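Local coordinates for protein superoxide dismutase [Ni] (Streptomyces coelicolor, PDB 1T6U) that catalyses the disproportionation of superoxide to hydrogen peroxide and dioxygen with a nickel ion, working as a hollow, roughly spherical homohexamer, at residues Ile110-Glu113 and Thr114-Ala117. The protein carries 1 engineered substitution. Numbering follows the deposited sequence.
Sequences IFWE and TKKA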
ATOM      1  N   ILE A 110      -8.411  23.557 -17.731  1.00 13.95           N
ATOM      2  CA  ILE A 110      -7.302  23.402 -18.707  1.00 12.63           C
ATOM      3  C   ILE A 110      -7.297  22.007 -19.323  1.00 11.43           C
ATOM      4  O   ILE A 110      -7.250  21.820 -20.541  1.00 12.71           O
ATOM      5  CB  ILE A 110      -5.983  23.782 -18.018  1.00 12.02           C
ATOM      6  CG1 ILE A 110      -5.965  25.283 -17.625  1.00 14.37           C
ATOM      7  CG2 ILE A 110      -4.763  23.413 -18.822  1.00 12.19           C
ATOM      8  CD1 ILE A 110      -4.734  25.694 -16.858  1.00 14.41           C
ATOM      9  N   PHE A 111      -7.389  20.980 -18.442  1.00 11.69           N
ATOM     10  CA  PHE A 111      -7.481  19.602 -18.909  1.00 11.10           C
ATOM     11  C   PHE A 111      -8.492  19.463 -20.048  1.00 12.25           C
ATOM     12  O   PHE A 111      -8.215  18.973 -21.148  1.00 11.95           O
ATOM     13  CB  PHE A 111      -7.786  18.689 -17.726  1.00 10.58           C
ATOM     14  CG  PHE A 111      -7.926  17.233 -18.148  1.00  9.53           C
ATOM     15  CD1 PHE A 111      -6.829  16.410 -18.242  1.00 11.11           C
ATOM     16  CD2 PHE A 111      -9.159  16.681 -18.496  1.00  9.82           C
ATOM     17  CE1 PHE A 111      -6.964  15.082 -18.645  1.00 11.76           C
ATOM     18  CE2 PHE A 111      -9.303  15.355 -18.863  1.00 10.41           C
ATOM     19  CZ  PHE A 111      -8.188  14.543 -18.968  1.00 11.62           C
ATOM     20  N   TRP A 112      -9.734  19.877 -19.784  1.00 11.26           N
ATOM     21  CA  TRP A 112     -10.790  19.659 -20.812  1.00 13.00           C
ATOM     22  C   TRP A 112     -10.534  20.536 -22.016  1.00 13.55           C
ATOM     23  O   TRP A 112     -10.861  20.089 -23.114  1.00 13.30           O
ATOM     24  CB  TRP A 112     -12.201  19.787 -20.213  1.00 12.13           C
ATOM     25  CG  TRP A 112     -12.449  18.606 -19.303  1.00 12.26           C
ATOM     26  CD1 TRP A 112     -12.507  18.610 -17.915  1.00 13.17           C
ATOM     27  CD2 TRP A 112     -12.653  17.270 -19.734  1.00 12.90           C
ATOM     28  NE1 TRP A 112     -12.734  17.340 -17.489  1.00 14.39           N
ATOM     29  CE2 TRP A 112     -12.833  16.500 -18.569  1.00 13.90           C
ATOM     30  CE3 TRP A 112     -12.705  16.637 -20.977  1.00 15.57           C
ATOM     31  CZ2 TRP A 112     -13.064  15.118 -18.611  1.00 16.72           C
ATOM     32  CZ3 TRP A 112     -12.933  15.285 -21.007  1.00 17.67           C
ATOM     33  CH2 TRP A 112     -13.113  14.534 -19.838  1.00 16.10           C
ATOM     34  N   GLU A 113      -9.960  21.711 -21.884  1.00 13.26           N
ATOM     35  CA  GLU A 113      -9.592  22.458 -23.119  1.00 13.51           C
ATOM     36  C   GLU A 113      -8.622  21.653 -23.977  1.00 12.00           C
ATOM     37  O   GLU A 113      -8.706  21.522 -25.194  1.00 15.60           O
ATOM     38  CB  GLU A 113      -8.976  23.811 -22.760  1.00 16.65           C
ATOM     39  CG  GLU A 113     -10.010  24.765 -22.229  1.00 17.91           C
ATOM     40  CD  GLU A 113      -9.520  26.143 -21.825  1.00 21.46           C
ATOM     41  OE1 GLU A 113      -8.332  26.460 -22.016  1.00 23.36           O
ATOM     42  OE2 GLU A 113     -10.342  26.944 -21.319  1.00 22.04           O
ATOM     43  N   THR A 114      -7.631  21.035 -23.290  1.00 13.44           N
ATOM     44  CA  THR A 114      -6.664  20.232 -24.049  1.00 13.53           C
ATOM     45  C   THR A 114      -7.255  18.945 -24.653  1.00 13.73           C
ATOM     46  O   THR A 114      -6.614  18.374 -25.538  1.00 18.87           O
ATOM     47  CB  THR A 114      -5.411  19.866 -23.225  1.00 13.23           C
ATOM     48  OG1 THR A 114      -5.779  18.922 -22.209  1.00 13.83           O
ATOM     49  CG2 THR A 114      -4.820  21.071 -22.535  1.00 16.88           C
ATOM     50  N   LYS A 115      -8.417  18.452 -24.277  1.00 13.41           N
ATOM     51  CA  LYS A 115      -9.069  17.284 -24.810  1.00 13.74           C
ATOM     52  C   LYS A 115      -9.900  17.602 -26.071  1.00 14.35           C
ATOM     53  O   LYS A 115     -10.325  16.696 -26.745  1.00 18.13           O
ATOM     54  CB  LYS A 115     -10.000  16.727 -23.740  1.00 15.08           C
ATOM     55  CG  LYS A 115      -9.246  16.070 -22.623  1.00 16.00           C
ATOM     56  CD  LYS A 115      -8.716  14.678 -22.981  1.00 25.29           C
ATOM     57  CE  LYS A 115      -9.813  13.636 -22.877  1.00 34.93           C
ATOM     58  NZ  LYS A 115      -9.316  12.276 -23.270  1.00 42.29           N
ATOM     59  N   LYS A 116     -10.099  18.882 -26.241  1.00 21.34           N
ATOM     60  CA  LYS A 116     -10.193  19.816 -27.336  1.00 36.81           C
ATOM     61  C   LYS A 116     -11.394  20.755 -27.320  1.00 40.71           C
ATOM     62  O   LYS A 116     -11.526  21.439 -28.351  1.00 66.11           O
ATOM     63  CB  LYS A 116     -10.129  19.010 -28.628  1.00 39.44           C
ATOM     64  CG  LYS A 116      -8.635  18.738 -28.894  1.00 44.02           C
ATOM     65  CD  LYS A 116      -8.390  18.916 -30.400  1.00 58.55           C
ATOM     66  CE  LYS A 116      -7.387  17.896 -30.905  1.00 64.65           C
ATOM     67  NZ  LYS A 116      -7.722  17.183 -32.170  1.00 72.68           N
ATOM     68  N   ALA A 117     -12.095  20.759 -26.224  1.00 41.37           N
ATOM     69  CA  ALA A 117     -13.325  21.067 -25.566  1.00 48.84           C
ATOM     70  C   ALA A 117     -13.488  22.505 -25.094  1.00 49.11           C
ATOM     71  O   ALA A 117     -12.736  23.431 -25.358  1.00 66.00           O
ATOM     72  CB  ALA A 117     -13.547  20.163 -24.319  1.00 32.89           C
ATOM     73  OXT ALA A 117     -14.770  21.900 -24.398  1.00 47.30           O
TER
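Thr-114 closes the last firm turn of a C-terminal helix with two bonds to consecutive carbonyls. Its N donates to Ile-110 O at 2.9 Å, nearly straight at 163°, while OG1 reaches Phe-111 O at 2.7 Å. The second bond depends on chi1 of 70°, which sets the hydroxyl between the backbone N and carbonyl carbon and swings it back over the preceding turn, a little out of the carbonyl plane. OG1 is also hydrogen-bonded to Tyr-62 OH, so the hydroxyl links the helix end to helix 34-62. A valine here lacks the hydroxyl and would probably leave Phe-111 O more reliant on the weak bond from Lys-115 N, and Tyr-62 OH without this partner.

On an adjoining side of the helix, Lys-115 bends at chi2 and chi3, which lays its methylenes beside two aromatic rings. CG sits over a face of Phe-111 in a CH-pi contact, 4.2 Å from the ring centroid, and CE touches Trp-112 CZ3 at 4.0 Å.

Beyond this the structure slackens. Trp-112 O receives Lys-115 N from above its carbonyl plane at 3.2 Å; with the positive phi of Lys-116, 131°, the chain then reverses in a Schellman motif in which Lys-116 N and Ala-117 N reach the same oxygen through weak bonds, both 3.4 Å. The lysines and the terminal carboxylate of Ala-117 belong to this exposed side.

The inner side, with Ile-110 and Phe-111 buried, faces the fold, a four-helix bundle in which helix 94-115 ends here. Ile-110 packs on Leu-74 and Leu-77 of helix 74-89, partly exposed Glu-113 is held at OE1 by Tyr-71 OH before that helix, and Phe-111 meets the Tyr-62 ring and Pro-11, with its side chain about 11 Å from a nickel ion.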